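Local coordinates for surface-associated protein CshB (Streptococcus gordonii, PDB 6YZG), which serves as a cell-wall-anchored streptococcal adhesin, probably binding host fibronectin, and is represented here by its non-repetitive domain 2, at residues A[246-251]-A[256-261]; A[239-244]-A[272-277]; A[186-191]-A[206-211]; A[140-145]-A[154-159]. All blocks are in the same frame, centred on the assembly; numbering follows the deposited sequence.

Interaction 1: A[246-251]-A[256-261]; sequences VGFYVA and QAMMMG
Val246 meets Met260 at the start of a contact in which segments 246-251 and 256-261 run almost oppositely, 167° apart, and exchange no backbone hydrogen bonds. Side chains alone join them. CG2 of Val246 lies 3.4 Å from the terminal CE of Met260, closer than usual for two carbons; Met260 reaches it by turning only at its last bond. Two residues on, Phe248 carries the largest share of the contact. With CG anti to the backbone N (chi1 180°), its ring is laid down on Met258, whose CB sits over the ring centre, 3.6 Å from the centroid, in a CH-pi contact. The methionine then runs back toward the root of the phenylalanine, bringing SD to 3.8 Å from Phe248 CB; the sulfur is oblique to the ring, 4.7 Å from its centroid, a Met-aromatic contact. Val250 ends the row, straddling the aliphatic start of Gln256: CG1 is 3.7 Å from Gln256 CG, and CG2 lies against CB. The two strands follow each other antiparallel in the chain, yet form no hydrogen-bonded beta-hairpin; each pairs instead in an antiparallel ladder with a strand of the second subunit, whose Asp144 accepts a hydrogen bond from Ala257 N. The chemistry between the segments is therefore apolar, with carbon and sulfur of the methionines lying against an aromatic ring and a valine methyl, while the partner chain supplies backbone pairing.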
loop_
_atom_site.group_PDB
_atom_site.type_symbol
_atom_site.label_atom_id
_atom_site.label_comp_id
_atom_site.label_asym_id
_atom_site.label_seq_id
_atom_site.Cartn_x
_atom_site.Cartn_y
_atom_site.Cartn_z
ATOM N N VAL A 246 6.232 20.008 -19.323
ATOM C CA VAL A 246 5.518 19.065 -18.455
ATOM C C VAL A 246 5.898 19.353 -17.036
ATOM O O VAL A 246 7.037 19.776 -16.760
ATOM C CB VAL A 246 5.827 17.612 -18.782
ATOM C CG1 VAL A 246 5.300 17.234 -20.135
ATOM C CG2 VAL A 246 7.254 17.284 -18.643
ATOM N N GLY A 247 4.950 19.232 -16.132
ATOM C CA GLY A 247 5.160 19.457 -14.672
ATOM C C GLY A 247 4.817 18.229 -13.884
ATOM O O GLY A 247 3.959 17.441 -14.249
ATOM N N PHE A 248 5.456 18.103 -12.743
ATOM C CA PHE A 248 5.252 17.013 -11.803
ATOM C C PHE A 248 5.243 17.629 -10.423
ATOM O O PHE A 248 6.213 18.327 -10.064
ATOM C CB PHE A 248 6.357 15.977 -11.938
ATOM C CG PHE A 248 6.245 14.792 -11.000
ATOM C CD1 PHE A 248 5.311 13.798 -11.221
ATOM C CD2 PHE A 248 7.047 14.696 -9.874
ATOM C CE1 PHE A 248 5.246 12.674 -10.392
ATOM C CE2 PHE A 248 6.965 13.561 -9.065
ATOM C CZ PHE A 248 6.040 12.580 -9.301
ATOM N N TYR A 249 4.193 17.330 -9.656
ATOM C CA TYR A 249 4.015 17.968 -8.327
ATOM C C TYR A 249 3.686 16.894 -7.312
ATOM O O TYR A 249 2.880 15.997 -7.615
ATOM C CB TYR A 249 2.895 19.010 -8.338
ATOM C CG TYR A 249 3.125 20.105 -9.336
ATOM C CD1 TYR A 249 2.674 19.986 -10.643
ATOM C CD2 TYR A 249 3.770 21.285 -8.975
ATOM C CE1 TYR A 249 2.930 20.974 -11.583
ATOM C CE2 TYR A 249 4.046 22.261 -9.897
ATOM C CZ TYR A 249 3.623 22.108 -11.199
ATOM O OH TYR A 249 3.831 23.117 -12.126
ATOM N N VAL A 250 4.284 16.993 -6.147
ATOM C CA VAL A 250 4.116 15.973 -5.091
ATOM C C VAL A 250 3.825 16.654 -3.774
ATOM O O VAL A 250 4.472 17.611 -3.396
ATOM C CB VAL A 250 5.364 15.109 -4.940
ATOM C CG1 VAL A 250 5.381 14.313 -3.649
ATOM C CG2 VAL A 250 5.606 14.257 -6.174
ATOM N N ALA A 251 2.920 16.071 -3.010
ATOM C CA ALA A 251 2.846 16.389 -1.558
ATOM C C ALA A 251 2.602 15.066 -0.869
ATOM O O ALA A 251 1.657 14.351 -1.219
ATOM C CB ALA A 251 1.846 17.447 -1.273
ATOM N N GLN A 256 7.268 10.361 -3.135
ATOM C CA GLN A 256 6.778 9.879 -4.427
ATOM C C GLN A 256 7.932 10.001 -5.398
ATOM O O GLN A 256 8.956 10.550 -5.042
ATOM C CB GLN A 256 5.553 10.670 -4.897
ATOM C CG GLN A 256 4.448 10.785 -3.873
ATOM C CD GLN A 256 3.993 9.452 -3.328
ATOM O OE1 GLN A 256 3.652 8.477 -4.060
ATOM N NE2 GLN A 256 3.955 9.353 -2.013
ATOM N N ALA A 257 7.769 9.578 -6.622
ATOM C CA ALA A 257 8.899 9.616 -7.562
ATOM C C ALA A 257 8.425 9.799 -8.988
ATOM O O ALA A 257 7.478 9.151 -9.384
ATOM C CB ALA A 257 9.633 8.292 -7.422
ATOM N N MET A 258 9.067 10.654 -9.758
ATOM C CA MET A 258 8.687 10.871 -11.164
ATOM C C MET A 258 9.360 9.838 -12.049
ATOM O O MET A 258 10.582 9.668 -11.989
ATOM C CB MET A 258 9.117 12.257 -11.612
ATOM C CG MET A 258 8.529 12.668 -12.931
ATOM S SD MET A 258 9.293 14.159 -13.597
ATOM C CE MET A 258 10.772 13.427 -14.260
ATOM N N MET A 259 8.575 9.258 -12.924
ATOM C CA MET A 259 9.081 8.507 -14.074
ATOM C C MET A 259 8.649 9.259 -15.330
ATOM O O MET A 259 7.463 9.708 -15.429
ATOM C CB MET A 259 8.447 7.129 -14.166
ATOM C CG MET A 259 8.792 6.308 -12.939
ATOM S SD MET A 259 8.110 4.659 -12.927
ATOM C CE MET A 259 8.908 3.954 -14.374
ATOM N N MET A 260 9.533 9.381 -16.292
ATOM C CA MET A 260 9.216 10.083 -17.559
ATOM C C MET A 260 9.861 9.274 -18.677
ATOM O O MET A 260 11.047 8.903 -18.551
ATOM C CB MET A 260 9.723 11.512 -17.618
ATOM C CG MET A 260 9.308 12.219 -18.927
ATOM S SD MET A 260 10.110 13.871 -19.083
ATOM C CE MET A 260 9.371 14.779 -17.762
ATOM N N GLY A 261 9.145 9.038 -19.755
ATOM C CA GLY A 261 9.673 8.337 -20.912
ATOM C C GLY A 261 9.149 8.949 -22.178
ATOM O O GLY A 261 8.334 9.883 -22.185
#

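Interaction 2: A[239-244]-A[272-277]; sequences MTRGAS and ESYGEA
A CH-pi contact between Gly242 and Tyr274 joins the turn that follows strand 234-241 to the loop leading into helix 276-279. The tyrosine ring lies across the glycine backbone, so one face receives Gly242 CA, 4.0 Å from the ring centroid and displaced from the centre toward CD1, where the gap narrows to 3.6 Å between Gly242 CA and Tyr274 CD1. Over the middle of the same face stands the carbonyl oxygen of Arg241, farther from the plane. Having no side chain, Gly242 lets the ring come this close; its positive phi (70°) also suits a glycine. At the outer end of the tyrosine, the methylenes of Arg241 take over: CD is 3.5 Å from Tyr274 OH, and CG lies a little farther from the same oxygen. The arginine chain leaves its backbone extended and bends at chi3 (-72°), which carries the guanidinium past the hydroxyl, and its plane is steeply inclined to the ring. The polar end is engaged elsewhere, since NE donates to Thr139 OG1 of the second subunit. Beside the tyrosine, Ser273 OG accepts from Gly275 N at 2.9 Å, an ST turn that spans Tyr274 and ends at the helix N-cap, Gly275. Helix 276-279 also supplies His279, hydrogen-bonded through NE2 to Gly242 O, while residues 239-241 of strand 234-241 pair in an antiparallel ladder with a strand of the second subunit.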
loop_
_atom_site.group_PDB
_atom_site.type_symbol
_atom_site.label_atom_id
_atom_site.label_comp_id
_atom_site.label_asym_id
_atom_site.label_seq_id
_atom_site.Cartn_x
_atom_site.Cartn_y
_atom_site.Cartn_z
ATOM N N MET A 239 -0.063 9.516 -21.173
ATOM C CA MET A 239 0.688 10.034 -22.328
ATOM C C MET A 239 0.180 11.402 -22.763
ATOM O O MET A 239 -1.046 11.658 -22.761
ATOM C CB MET A 239 0.545 9.043 -23.482
ATOM C CG MET A 239 1.354 9.332 -24.692
ATOM S SD MET A 239 0.711 8.339 -26.136
ATOM C CE MET A 239 -0.687 9.267 -26.805
ATOM N N THR A 240 1.123 12.239 -23.160
ATOM C CA THR A 240 0.825 13.571 -23.760
ATOM C C THR A 240 1.692 13.725 -24.998
ATOM O O THR A 240 2.887 13.331 -24.965
ATOM C CB THR A 240 0.996 14.700 -22.737
ATOM O OG1 THR A 240 0.679 15.938 -23.398
ATOM C CG2 THR A 240 2.418 14.825 -22.211
ATOM N N ARG A 241 1.120 14.258 -26.073
ATOM C CA ARG A 241 1.875 14.456 -27.332
ATOM C C ARG A 241 1.989 15.950 -27.638
ATOM O O ARG A 241 1.107 16.672 -27.308
ATOM C CB ARG A 241 1.154 13.735 -28.472
ATOM C CG ARG A 241 1.896 13.749 -29.802
ATOM C CD ARG A 241 1.313 12.849 -30.886
ATOM N NE ARG A 241 1.629 11.512 -30.465
ATOM C CZ ARG A 241 1.070 10.402 -30.917
ATOM N NH1 ARG A 241 0.103 10.427 -31.826
ATOM N NH2 ARG A 241 1.460 9.252 -30.401
ATOM N N GLY A 242 3.107 16.342 -28.251
ATOM C CA GLY A 242 3.284 17.749 -28.627
ATOM C C GLY A 242 3.467 18.666 -27.453
ATOM O O GLY A 242 3.105 19.851 -27.537
ATOM N N ALA A 243 3.927 18.173 -26.301
ATOM C CA ALA A 243 4.257 19.028 -25.155
ATOM C C ALA A 243 5.616 19.689 -25.369
ATOM O O ALA A 243 6.564 18.978 -25.746
ATOM C CB ALA A 243 4.280 18.199 -23.912
ATOM N N SER A 244 5.715 20.929 -25.006
ATOM C CA SER A 244 7.009 21.595 -24.762
ATOM C C SER A 244 7.234 21.855 -23.283
ATOM O O SER A 244 8.335 22.310 -22.943
ATOM C CB SER A 244 7.097 22.871 -25.556
ATOM O OG SER A 244 6.164 23.831 -25.126
ATOM N N GLU A 272 6.404 18.877 -36.773
ATOM C CA GLU A 272 7.542 19.661 -36.234
ATOM C C GLU A 272 7.131 20.182 -34.849
ATOM O O GLU A 272 7.956 20.213 -33.944
ATOM C CB GLU A 272 7.901 20.793 -37.199
ATOM C CG GLU A 272 9.035 21.666 -36.688
ATOM C CD GLU A 272 9.727 22.464 -37.775
ATOM O OE1 GLU A 272 10.620 23.267 -37.432
ATOM O OE2 GLU A 272 9.360 22.288 -38.955
ATOM N N SER A 273 5.891 20.633 -34.729
ATOM C CA SER A 273 5.391 21.317 -33.507
ATOM C C SER A 273 3.875 21.260 -33.522
ATOM O O SER A 273 3.281 21.235 -34.618
ATOM C CB SER A 273 5.862 22.746 -33.475
ATOM O OG SER A 273 5.354 23.448 -32.334
ATOM N N TYR A 274 3.252 21.345 -32.345
ATOM C CA TYR A 274 1.792 21.573 -32.219
ATOM C C TYR A 274 1.454 23.075 -32.280
ATOM O O TYR A 274 0.243 23.415 -32.387
ATOM C CB TYR A 274 1.342 20.893 -30.929
ATOM C CG TYR A 274 0.893 19.476 -31.136
ATOM C CD1 TYR A 274 1.700 18.523 -31.746
ATOM C CD2 TYR A 274 -0.391 19.120 -30.748
ATOM C CE1 TYR A 274 1.253 17.215 -31.914
ATOM C CE2 TYR A 274 -0.877 17.855 -30.996
ATOM C CZ TYR A 274 -0.032 16.885 -31.485
ATOM O OH TYR A 274 -0.658 15.669 -31.630
ATOM N N GLY A 275 2.473 23.937 -32.249
ATOM C CA GLY A 275 2.348 25.402 -32.433
ATOM C C GLY A 275 2.396 26.178 -31.118
ATOM O O GLY A 275 1.838 25.688 -30.082
ATOM N N GLU A 276 2.989 27.380 -31.159
ATOM C CA GLU A 276 2.985 28.379 -30.049
ATOM C C GLU A 276 1.539 28.716 -29.646
ATOM O O GLU A 276 1.282 28.863 -28.416
ATOM C CB GLU A 276 3.802 29.611 -30.460
ATOM C CG GLU A 276 3.426 30.912 -29.745
ATOM C CD GLU A 276 4.201 31.273 -28.484
ATOM O OE1 GLU A 276 3.940 32.369 -27.929
ATOM O OE2 GLU A 276 5.057 30.471 -28.053
ATOM N N ALA A 277 0.609 28.830 -30.606
ATOM C CA ALA A 277 -0.814 29.150 -30.352
ATOM C C ALA A 277 -1.419 28.126 -29.371
ATOM O O ALA A 277 -2.069 28.520 -28.363
ATOM C CB ALA A 277 -1.557 29.166 -31.676
#

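Interaction 3: A[186-191]-A[206-211]; sequences MLDDED and DWYKYL
This is a helix-to-loop contact, polar at one end and apolar at the other, in which Asp188 and Leu187 of helix 184-193 receive Tyr208 and Leu211 from the 3-10 turn and loop that precede strand 224-229. The polar end is a short hydrogen bond, 2.6 Å from Tyr208 OH to Asp188 OD1. The tyrosine donates, and the carboxylate accepts with its syn lone pair, on the side of OD2. OD1 lies in the plane of the ring at its edge, also 3.3 Å from Tyr208 CE1, while the carboxylate itself is turned 71° from that plane. A chi1 of -61° sets the tyrosine CG opposite the carbonyl carbon, and from there the side chain extends across to the helix and meets Asp188 at roughly a right angle. Deeper in, Leu187 CD2 approaches the same ring obliquely, 3.9 Å from Tyr208 CD1, and comes within 4.1 Å of Leu211 CD1. One methyl thus touches both the ring and the second leucine. The turn is braced by its own backbone bonds from Lys209 N to Asp206 O and from Tyr210 N to Trp207 O, which hold the turn that carries the tyrosine. Lys184 makes a cation-pi contact with the Tyr208 ring, and its positive charge may partly offset that of the nearby carboxylate. Leu187 also packs on Leu200 of helix 198-201, and both Leu187 and Leu211 reach Phe153 on strand 153-158.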
loop_
_atom_site.group_PDB
_atom_site.type_symbol
_atom_site.label_atom_id
_atom_site.label_comp_id
_atom_site.label_asym_id
_atom_site.label_seq_id
_atom_site.Cartn_x
_atom_site.Cartn_y
_atom_site.Cartn_z
ATOM N N MET A 186 13.374 -4.192 7.653
ATOM C CA MET A 186 12.252 -3.500 7.007
ATOM C C MET A 186 11.409 -2.763 8.063
ATOM O O MET A 186 10.910 -1.641 7.811
ATOM C CB MET A 186 11.340 -4.488 6.287
ATOM C CG MET A 186 11.902 -4.997 4.993
ATOM S SD MET A 186 10.959 -6.475 4.439
ATOM C CE MET A 186 12.111 -7.144 3.243
ATOM N N LEU A 187 11.179 -3.421 9.189
ATOM C CA LEU A 187 10.356 -2.853 10.278
ATOM C C LEU A 187 11.072 -1.605 10.843
ATOM O O LEU A 187 10.408 -0.578 11.019
ATOM C CB LEU A 187 10.095 -3.959 11.317
ATOM C CG LEU A 187 9.289 -3.537 12.524
ATOM C CD1 LEU A 187 7.935 -2.943 12.154
ATOM C CD2 LEU A 187 9.149 -4.727 13.460
ATOM N N ASP A 188 12.387 -1.681 11.063
ATOM C CA ASP A 188 13.172 -0.568 11.666
ATOM C C ASP A 188 13.260 0.556 10.643
ATOM O O ASP A 188 13.095 1.744 11.096
ATOM C CB ASP A 188 14.501 -1.070 12.206
ATOM C CG ASP A 188 14.373 -1.777 13.536
ATOM O OD1 ASP A 188 13.395 -1.478 14.292
ATOM O OD2 ASP A 188 15.245 -2.565 13.832
ATOM N N ASP A 189 13.428 0.241 9.347
ATOM C CA ASP A 189 13.429 1.277 8.281
ATOM C C ASP A 189 12.074 1.977 8.260
ATOM O O ASP A 189 12.038 3.215 8.162
ATOM C CB ASP A 189 13.774 0.723 6.909
ATOM C CG ASP A 189 15.229 0.313 6.773
ATOM O OD1 ASP A 189 16.040 0.627 7.703
ATOM O OD2 ASP A 189 15.540 -0.380 5.768
ATOM N N GLU A 190 10.971 1.243 8.406
ATOM C CA GLU A 190 9.616 1.843 8.390
ATOM C C GLU A 190 9.466 2.708 9.636
ATOM O O GLU A 190 8.811 3.779 9.525
ATOM C CB GLU A 190 8.537 0.761 8.341
ATOM C CG GLU A 190 7.165 1.269 8.032
ATOM C CD GLU A 190 6.996 1.801 6.606
ATOM O OE1 GLU A 190 5.982 2.443 6.373
ATOM O OE2 GLU A 190 7.868 1.546 5.735
ATOM N N ASP A 191 10.043 2.319 10.763
ATOM C CA ASP A 191 9.962 3.092 12.030
ATOM C C ASP A 191 10.608 4.482 11.830
ATOM O O ASP A 191 9.932 5.521 12.161
ATOM C CB ASP A 191 10.571 2.306 13.170
ATOM C CG ASP A 191 10.303 2.911 14.539
ATOM O OD1 ASP A 191 9.155 3.311 14.758
ATOM O OD2 ASP A 191 11.226 2.862 15.442
ATOM N N ASP A 206 7.323 -7.638 22.457
ATOM C CA ASP A 206 8.518 -7.657 21.612
ATOM C C ASP A 206 8.106 -7.910 20.152
ATOM O O ASP A 206 7.948 -9.078 19.745
ATOM C CB ASP A 206 9.562 -8.648 22.087
ATOM C CG ASP A 206 10.818 -8.588 21.215
ATOM O OD1 ASP A 206 10.854 -7.842 20.228
ATOM O OD2 ASP A 206 11.802 -9.264 21.591
ATOM N N TRP A 207 7.807 -6.863 19.407
ATOM C CA TRP A 207 7.240 -6.994 18.051
ATOM C C TRP A 207 8.256 -7.669 17.160
ATOM O O TRP A 207 7.857 -8.250 16.148
ATOM C CB TRP A 207 6.851 -5.607 17.519
ATOM C CG TRP A 207 5.835 -4.989 18.409
ATOM C CD1 TRP A 207 6.058 -4.001 19.333
ATOM C CD2 TRP A 207 4.480 -5.428 18.643
ATOM N NE1 TRP A 207 4.926 -3.768 20.022
ATOM C CE2 TRP A 207 3.893 -4.591 19.627
ATOM C CE3 TRP A 207 3.650 -6.413 18.071
ATOM C CZ2 TRP A 207 2.590 -4.693 20.083
ATOM C CZ3 TRP A 207 2.372 -6.512 18.508
ATOM C CH2 TRP A 207 1.831 -5.708 19.515
ATOM N N TYR A 208 9.558 -7.571 17.423
ATOM C CA TYR A 208 10.545 -8.245 16.556
ATOM C C TYR A 208 10.319 -9.756 16.604
ATOM O O TYR A 208 10.702 -10.453 15.612
ATOM C CB TYR A 208 11.978 -7.916 16.971
ATOM C CG TYR A 208 12.248 -6.456 16.871
ATOM C CD1 TYR A 208 12.186 -5.793 15.657
ATOM C CD2 TYR A 208 12.591 -5.739 18.009
ATOM C CE1 TYR A 208 12.465 -4.425 15.564
ATOM C CE2 TYR A 208 12.793 -4.374 17.941
ATOM C CZ TYR A 208 12.737 -3.716 16.722
ATOM O OH TYR A 208 12.968 -2.355 16.704
ATOM N N LYS A 209 9.743 -10.270 17.670
ATOM C CA LYS A 209 9.465 -11.726 17.792
ATOM C C LYS A 209 8.046 -12.036 17.272
ATOM O O LYS A 209 7.650 -13.203 17.359
ATOM C CB LYS A 209 9.754 -12.285 19.180
ATOM C CG LYS A 209 11.229 -12.136 19.563
ATOM C CD LYS A 209 12.157 -12.714 18.500
ATOM C CE LYS A 209 13.646 -12.542 18.783
ATOM N NZ LYS A 209 14.062 -13.314 19.973
ATOM N N TYR A 210 7.302 -11.102 16.701
ATOM C CA TYR A 210 6.148 -11.416 15.804
ATOM C C TYR A 210 6.685 -11.787 14.432
ATOM O O TYR A 210 5.953 -12.425 13.686
ATOM C CB TYR A 210 5.166 -10.255 15.736
ATOM C CG TYR A 210 4.123 -10.217 16.821
ATOM C CD1 TYR A 210 4.434 -10.368 18.163
ATOM C CD2 TYR A 210 2.794 -10.014 16.505
ATOM C CE1 TYR A 210 3.452 -10.327 19.124
ATOM C CE2 TYR A 210 1.800 -9.945 17.461
ATOM C CZ TYR A 210 2.120 -10.123 18.779
ATOM O OH TYR A 210 1.182 -10.009 19.783
ATOM N N LEU A 211 7.848 -11.302 14.014
ATOM C CA LEU A 211 8.368 -11.540 12.674
ATOM C C LEU A 211 8.708 -12.998 12.498
ATOM O O LEU A 211 9.065 -13.698 13.462
ATOM C CB LEU A 211 9.566 -10.620 12.465
ATOM C CG LEU A 211 9.286 -9.127 12.572
ATOM C CD1 LEU A 211 10.540 -8.337 12.223
ATOM C CD2 LEU A 211 8.072 -8.734 11.790
#

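Interaction 4: A[140-145]-A[154-159]; sequences VVMADG and AIFTTN
Apolar packing between Met142 and Phe156 forms the middle of this contact. Met142 CB lies 3.7 Å from Phe156 CD2, and the methionine chain, bent at chi3 (87°), brings its CE back to the same ring atom, meeting the rim in the plane of the ring. Met142 SD approaches that edge too, 5.5 Å from the centroid of the Phe156 ring, which makes a Met-aromatic contact of the edge-on kind. The methionine and the phenylalanine point in opposite senses as they lie alongside one another. Backbone atoms meet the tip of the ring: Phe156 CZ is 3.6 Å from Ala143 C and 3.5 Å from Asp144 N, both near the ring plane, so the phenylalanine points its edge at the peptide joining those residues. Strands 134-144 and 153-158 belong to different antiparallel sheets, and here their short segments run 167° apart with axes 8.1 Å from each other, too far for ladder pairing. They face one another through side chains in sandwich fashion, and each is extended by an antiparallel ladder with a strand of the second subunit, whose Phe248 meets Phe156 edge-to-face. A polar group closes the end of the row, yet touches only carbon across it: Asp144 OD2 lies 3.4 Å from Ala154 CB. Its chi1 of -178° sends the carboxylate away from the backbone N and over the alanine. OD1 accepts from Glu146 N and from Ala257 N of the second subunit. On its sheet, Phe156 is hydrogen-bonded through its backbone to Phe225 of strand 224-229.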
loop_
_atom_site.group_PDB
_atom_site.type_symbol
_atom_site.label_atom_id
_atom_site.label_comp_id
_atom_site.label_asym_id
_atom_site.label_seq_id
_atom_site.Cartn_x
_atom_site.Cartn_y
_atom_site.Cartn_z
ATOM N N VAL A 140 -7.673 -26.647 4.037
ATOM C CA VAL A 140 -8.023 -25.286 4.483
ATOM C C VAL A 140 -7.089 -24.305 3.822
ATOM O O VAL A 140 -5.877 -24.535 3.787
ATOM C CB VAL A 140 -7.898 -25.137 5.982
ATOM C CG1 VAL A 140 -8.183 -23.738 6.401
ATOM C CG2 VAL A 140 -8.821 -26.102 6.698
ATOM N N VAL A 141 -7.661 -23.251 3.257
ATOM C CA VAL A 141 -6.847 -22.139 2.696
ATOM C C VAL A 141 -7.094 -20.878 3.518
ATOM O O VAL A 141 -8.202 -20.696 4.049
ATOM C CB VAL A 141 -7.112 -21.852 1.210
ATOM C CG1 VAL A 141 -6.560 -23.017 0.391
ATOM C CG2 VAL A 141 -8.577 -21.587 0.920
ATOM N N MET A 142 -6.055 -20.072 3.670
ATOM C CA MET A 142 -6.160 -18.847 4.491
ATOM C C MET A 142 -5.365 -17.709 3.825
ATOM O O MET A 142 -4.442 -17.956 3.101
ATOM C CB MET A 142 -5.708 -19.114 5.948
ATOM C CG MET A 142 -6.792 -19.862 6.869
ATOM S SD MET A 142 -6.139 -20.028 8.540
ATOM C CE MET A 142 -6.741 -18.422 9.059
ATOM N N ALA A 143 -5.832 -16.482 4.055
ATOM C CA ALA A 143 -5.170 -15.268 3.570
ATOM C C ALA A 143 -5.582 -14.121 4.463
ATOM O O ALA A 143 -6.577 -14.184 5.185
ATOM C CB ALA A 143 -5.571 -14.964 2.118
ATOM N N ASP A 144 -4.763 -13.055 4.407
ATOM C CA ASP A 144 -5.145 -11.744 4.957
ATOM C C ASP A 144 -5.808 -10.980 3.829
ATOM O O ASP A 144 -5.140 -10.739 2.837
ATOM C CB ASP A 144 -3.927 -10.976 5.482
ATOM C CG ASP A 144 -4.206 -9.625 6.112
ATOM O OD1 ASP A 144 -5.338 -9.165 6.136
ATOM O OD2 ASP A 144 -3.214 -9.040 6.607
ATOM N N GLY A 145 -7.038 -10.569 4.037
ATOM C CA GLY A 145 -7.770 -9.844 2.973
ATOM C C GLY A 145 -7.292 -8.411 2.819
ATOM O O GLY A 145 -7.705 -7.770 1.817
ATOM N N ALA A 154 0.014 -10.043 10.167
ATOM C CA ALA A 154 -0.981 -11.139 10.223
ATOM C C ALA A 154 -0.206 -12.450 10.183
ATOM O O ALA A 154 0.647 -12.665 9.310
ATOM C CB ALA A 154 -1.991 -11.014 9.115
ATOM N N ILE A 155 -0.526 -13.301 11.141
ATOM C CA ILE A 155 0.189 -14.584 11.363
ATOM C C ILE A 155 -0.869 -15.681 11.329
ATOM O O ILE A 155 -1.902 -15.546 11.994
ATOM C CB ILE A 155 0.945 -14.591 12.703
ATOM C CG1 ILE A 155 2.002 -13.478 12.716
ATOM C CG2 ILE A 155 1.554 -15.954 12.961
ATOM C CD1 ILE A 155 2.493 -13.154 14.114
ATOM N N PHE A 156 -0.580 -16.811 10.706
ATOM C CA PHE A 156 -1.462 -17.976 10.563
ATOM C C PHE A 156 -0.821 -19.181 11.224
ATOM O O PHE A 156 0.359 -19.469 10.909
ATOM C CB PHE A 156 -1.696 -18.266 9.082
ATOM C CG PHE A 156 -2.174 -17.093 8.253
ATOM C CD1 PHE A 156 -1.240 -16.137 7.866
ATOM C CD2 PHE A 156 -3.518 -16.903 7.950
ATOM C CE1 PHE A 156 -1.632 -15.043 7.115
ATOM C CE2 PHE A 156 -3.910 -15.792 7.199
ATOM C CZ PHE A 156 -2.947 -14.876 6.803
ATOM N N THR A 157 -1.579 -19.884 12.048
ATOM C CA THR A 157 -1.079 -21.132 12.658
ATOM C C THR A 157 -2.006 -22.279 12.304
ATOM O O THR A 157 -3.189 -22.134 12.044
ATOM C CB THR A 157 -0.861 -21.020 14.160
ATOM O OG1 THR A 157 -2.139 -20.962 14.791
ATOM C CG2 THR A 157 -0.024 -19.810 14.531
ATOM N N THR A 158 -1.410 -23.483 12.337
ATOM C CA THR A 158 -2.154 -24.707 12.044
ATOM C C THR A 158 -1.599 -25.861 12.900
ATOM O O THR A 158 -0.408 -25.864 13.235
ATOM C CB THR A 158 -2.034 -25.081 10.558
ATOM O OG1 THR A 158 -2.808 -26.257 10.321
ATOM C CG2 THR A 158 -0.596 -25.272 10.081
ATOM N N ASN A 159 -2.436 -26.855 13.187
ATOM C CA ASN A 159 -1.958 -28.143 13.705
ATOM C C ASN A 159 -2.074 -29.210 12.628
ATOM O O ASN A 159 -1.849 -30.396 12.931
ATOM C CB ASN A 159 -2.666 -28.537 15.013
ATOM C CG ASN A 159 -4.038 -29.036 14.776
ATOM O OD1 ASN A 159 -4.617 -28.900 13.700
ATOM N ND2 ASN A 159 -4.637 -29.603 15.824
#

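Overall arrangement
From the N terminus, interaction 4 comes first, closing the loop between strands 134-144 and 153-158. Interaction 3 follows in series, bringing helix 184-193 together with the loop ahead of strand 224-229; the two are neighbours, Tyr210 O lying 3.6 Å from Ile155 CD1. The chain then travels outward. Interaction 2 joins the end of strand 234-241 to the approach to helix 276-279, and interaction 1, a short return of the chain in which 246-251 and 256-261 face each other without pairing, falls within that longer loop. None cross. Centres of interactions 1 and 4 stand about 39 Å apart, yet, like the other two, they touch the second subunit, consistent with strand exchange between the two copies.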